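Local atomic coordinates of G-protein interacting protein 1 (Dictyostelium discoideum, PDB entry 5Z1N), a protein that sequesters heterotrimeric G protein in the cytosol for wide-range chemotaxis, probably binding its beta/gamma subunits, and holds phospholipid in a C-terminal TNFAIP8-like domain. Residues K140-L145 against D149-L154. Numbering follows the deposited sequence.
Sequences KVWDDL and DDLFLL. With PEF (di-palmitoyl-3-sn-phosphatidylethanolamine), chain B.
L151 reaches back from the first turn of helix 151-158 and sets both of its methyl groups against the end of helix 135-144, within the helical TNFAIP8-like domain. A chi1 of -180° sends the side chain out toward that helix, and a chi2 of 63° sets its two methyls. CD2 sits over one face of the W142 six-membered ring, 4.1 Å from its centroid and only 6° off the ring normal, a CH-pi contact. The same methyl lies 3.7 Å from V141 CG1, and the leucine and valine side chains slant across one another. The indole NE1 donates a hydrogen bond to A79 O, and the ring meets Y83 edge-to-face. Nearer the connecting loop, L145 CD2 approaches D149 OD1 at 3.3 Å, while L145 CD1 lies 4.4 Å from L151 CB. D149 OD1 also accepts a hydrogen bond from E146 N, which ties it to the start of that loop. Shortening L145 to an alanine would probably open a gap beside the D149 carboxylate and take a neighbour from L151 CB. L151 CD1 lies 4.0 Å from PEF C25, and L154 CD2 is 3.8 Å from PEF C24; both leucines line the phosphatidylethanolamine pocket at an acyl-chain end. No hydrogen bond crosses between the segments: they meet mainly through apolar side chains, with an L145 methyl against the D149 carboxylate, and this apolar surface continues into the lipid pocket.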
loop_
_atom_site.group_PDB
_atom_site.type_symbol
_atom_site.label_atom_id
_atom_site.label_comp_id
_atom_site.label_asym_id
_atom_site.label_seq_id
_atom_site.Cartn_x
_atom_site.Cartn_y
_atom_site.Cartn_z
ATOM N N LYS A 140 -5.980 -7.966 12.114
ATOM C CA LYS A 140 -5.792 -9.381 11.807
ATOM C C LYS A 140 -4.316 -9.707 11.609
ATOM O O LYS A 140 -3.821 -10.714 12.119
ATOM C CB LYS A 140 -6.597 -9.762 10.564
ATOM C CG LYS A 140 -6.386 -11.198 10.098
ATOM C CD LYS A 140 -7.354 -12.157 10.779
ATOM C CE LYS A 140 -7.062 -13.606 10.403
ATOM N NZ LYS A 140 -7.826 -14.551 11.265
ATOM N N VAL A 141 -3.597 -8.857 10.875
ATOM C CA VAL A 141 -2.178 -9.100 10.622
ATOM C C VAL A 141 -1.391 -9.104 11.929
ATOM O O VAL A 141 -0.558 -9.986 12.173
ATOM C CB VAL A 141 -1.633 -8.054 9.634
ATOM C CG1 VAL A 141 -0.122 -7.939 9.743
ATOM C CG2 VAL A 141 -2.047 -8.413 8.211
ATOM N N TRP A 142 -1.657 -8.129 12.798
ATOM C CA TRP A 142 -0.878 -7.984 14.018
ATOM C C TRP A 142 -1.191 -9.064 15.044
ATOM O O TRP A 142 -0.373 -9.290 15.942
ATOM C CB TRP A 142 -1.105 -6.600 14.632
ATOM C CG TRP A 142 0.061 -5.669 14.457
ATOM C CD1 TRP A 142 0.958 -5.285 15.416
ATOM C CD2 TRP A 142 0.460 -5.008 13.249
ATOM N NE1 TRP A 142 1.883 -4.424 14.881
ATOM C CE2 TRP A 142 1.604 -4.237 13.555
ATOM C CE3 TRP A 142 -0.039 -4.990 11.943
ATOM C CZ2 TRP A 142 2.256 -3.460 12.601
ATOM C CZ3 TRP A 142 0.612 -4.213 10.994
ATOM C CH2 TRP A 142 1.747 -3.459 11.330
ATOM N N ASP A 143 -2.340 -9.737 14.940
ATOM C CA ASP A 143 -2.687 -10.758 15.926
ATOM C C ASP A 143 -2.577 -12.194 15.431
ATOM O O ASP A 143 -2.255 -13.078 16.227
ATOM C CB ASP A 143 -4.114 -10.539 16.443
ATOM C CG ASP A 143 -4.158 -9.643 17.654
ATOM O OD1 ASP A 143 -3.080 -9.220 18.122
ATOM O OD2 ASP A 143 -5.269 -9.363 18.145
ATOM N N ASP A 144 -2.829 -12.456 14.151
ATOM C CA ASP A 144 -3.108 -13.809 13.683
ATOM C C ASP A 144 -2.084 -14.334 12.682
ATOM O O ASP A 144 -2.296 -15.410 12.110
ATOM C CB ASP A 144 -4.514 -13.867 13.072
ATOM C CG ASP A 144 -5.613 -13.706 14.113
ATOM O OD1 ASP A 144 -5.303 -13.761 15.323
ATOM O OD2 ASP A 144 -6.787 -13.518 13.725
ATOM N N LEU A 145 -0.990 -13.619 12.451
ATOM C CA LEU A 145 0.033 -14.093 11.530
ATOM C C LEU A 145 1.087 -14.911 12.265
ATOM O O LEU A 145 1.378 -14.680 13.442
ATOM C CB LEU A 145 0.719 -12.928 10.811
ATOM C CG LEU A 145 0.017 -12.259 9.631
ATOM C CD1 LEU A 145 0.980 -11.314 8.933
ATOM C CD2 LEU A 145 -0.528 -13.288 8.655
ATOM N N ASP A 149 5.236 -15.559 8.167
ATOM C CA ASP A 149 4.499 -14.785 7.175
ATOM C C ASP A 149 5.188 -13.473 6.815
ATOM O O ASP A 149 4.718 -12.773 5.911
ATOM C CB ASP A 149 3.074 -14.539 7.674
ATOM C CG ASP A 149 2.294 -15.836 7.833
ATOM O OD1 ASP A 149 1.424 -15.928 8.727
ATOM O OD2 ASP A 149 2.575 -16.780 7.066
ATOM N N ASP A 150 6.274 -13.127 7.508
ATOM C CA ASP A 150 7.256 -12.150 7.034
ATOM C C ASP A 150 6.672 -10.743 6.914
ATOM O O ASP A 150 6.981 -10.001 5.979
ATOM C CB ASP A 150 7.875 -12.601 5.710
ATOM C CG ASP A 150 8.811 -13.791 5.883
ATOM O OD1 ASP A 150 9.431 -13.904 6.960
ATOM O OD2 ASP A 150 8.928 -14.612 4.950
ATOM N N LEU A 151 5.834 -10.362 7.880
ATOM C CA LEU A 151 5.521 -8.948 8.053
ATOM C C LEU A 151 6.795 -8.129 8.230
ATOM O O LEU A 151 6.859 -6.966 7.806
ATOM C CB LEU A 151 4.595 -8.766 9.256
ATOM C CG LEU A 151 4.143 -7.346 9.598
ATOM C CD1 LEU A 151 3.303 -6.751 8.465
ATOM C CD2 LEU A 151 3.372 -7.355 10.903
ATOM N N PHE A 152 7.829 -8.734 8.829
ATOM C CA PHE A 152 9.095 -8.036 9.033
ATOM C C PHE A 152 9.701 -7.568 7.718
ATOM O O PHE A 152 10.230 -6.456 7.636
ATOM C CB PHE A 152 10.090 -8.934 9.773
ATOM C CG PHE A 152 11.504 -8.411 9.750
ATOM C CD1 PHE A 152 11.887 -7.376 10.591
ATOM C CD2 PHE A 152 12.442 -8.936 8.872
ATOM C CE1 PHE A 152 13.180 -6.882 10.565
ATOM C CE2 PHE A 152 13.736 -8.446 8.840
ATOM C CZ PHE A 152 14.104 -7.415 9.686
ATOM N N LEU A 153 9.656 -8.409 6.682
ATOM C CA LEU A 153 10.231 -8.018 5.398
ATOM C C LEU A 153 9.503 -6.816 4.813
ATOM O O LEU A 153 10.131 -5.883 4.294
ATOM C CB LEU A 153 10.191 -9.198 4.427
ATOM C CG LEU A 153 10.966 -10.438 4.874
ATOM C CD1 LEU A 153 10.965 -11.494 3.785
ATOM C CD2 LEU A 153 12.390 -10.069 5.256
ATOM N N LEU A 154 8.172 -6.814 4.905
ATOM C CA LEU A 154 7.392 -5.714 4.354
ATOM C C LEU A 154 7.645 -4.421 5.116
ATOM O O LEU A 154 7.959 -3.388 4.514
ATOM C CB LEU A 154 5.904 -6.064 4.375
ATOM C CG LEU A 154 4.996 -4.898 3.979
ATOM C CD1 LEU A 154 5.305 -4.440 2.559
ATOM C CD2 LEU A 154 3.533 -5.277 4.130
HETATM C C2 PEF B . 9.310 1.778 -7.870
HETATM C C1 PEF B . 9.473 3.187 -8.428
HETATM N N PEF B . 13.507 7.284 -6.953
HETATM C C3 PEF B . 10.573 1.305 -7.169
HETATM C C4 PEF B . 11.368 6.767 -7.959
HETATM C C5 PEF B . 12.402 7.852 -7.695
HETATM C C10 PEF B . 7.412 0.644 -6.969
HETATM C C11 PEF B . 6.110 0.646 -6.209
HETATM C C12 PEF B . 5.988 -0.555 -5.278
HETATM C C13 PEF B . 4.819 -0.301 -4.332
HETATM C C14 PEF B . 4.478 -1.493 -3.445
HETATM C C15 PEF B . 3.561 -1.021 -2.319
HETATM C C16 PEF B . 3.074 -2.172 -1.452
HETATM C C17 PEF B . 2.499 -1.670 -0.129
HETATM C C18 PEF B . 1.557 -0.486 -0.323
HETATM C C19 PEF B . 0.379 -0.550 0.644
HETATM C C20 PEF B . 0.825 -0.764 2.088
HETATM C C21 PEF B . 0.062 -1.924 2.716
HETATM C C22 PEF B . 0.579 -2.243 4.114
HETATM C C23 PEF B . 0.099 -3.615 4.577
HETATM C C24 PEF B . 0.515 -3.876 6.019
HETATM C C25 PEF B . 0.201 -5.296 6.434
HETATM C C30 PEF B . 10.216 1.247 -4.721
HETATM C C31 PEF B . 10.292 1.902 -3.363
HETATM C C32 PEF B . 8.907 2.372 -2.935
HETATM C C33 PEF B . 8.441 3.561 -3.766
HETATM C C34 PEF B . 6.919 3.603 -3.840
HETATM C C35 PEF B . 6.432 4.894 -4.490
HETATM C C36 PEF B . 5.046 4.717 -5.101
HETATM C C37 PEF B . 4.351 6.054 -5.335
HETATM C C38 PEF B . 3.053 5.862 -6.116
HETATM C C39 PEF B . 1.869 6.505 -5.402
HETATM C C40 PEF B . 0.574 6.356 -6.195
HETATM C C41 PEF B . 0.203 4.894 -6.418
HETATM C C42 PEF B . -0.074 4.163 -5.106
HETATM C C43 PEF B . -0.630 2.770 -5.373
HETATM C C44 PEF B . -0.878 2.007 -4.079
HETATM C C45 PEF B . -1.634 0.723 -4.351
HETATM O O4 PEF B . 7.764 -0.316 -7.632
HETATM O O5 PEF B . 9.778 0.114 -4.846
HETATM O O2 PEF B . 8.265 1.817 -6.908
HETATM O O3 PEF B . 10.641 1.965 -5.908
HETATM O O1P PEF B . 12.222 4.371 -10.685
HETATM O O2P PEF B . 9.989 5.526 -9.912
HETATM O O3P PEF B . 10.833 3.426 -8.768
HETATM O O4P PEF B . 12.004 5.597 -8.471
HETATM P P PEF B . 11.239 4.746 -9.596
#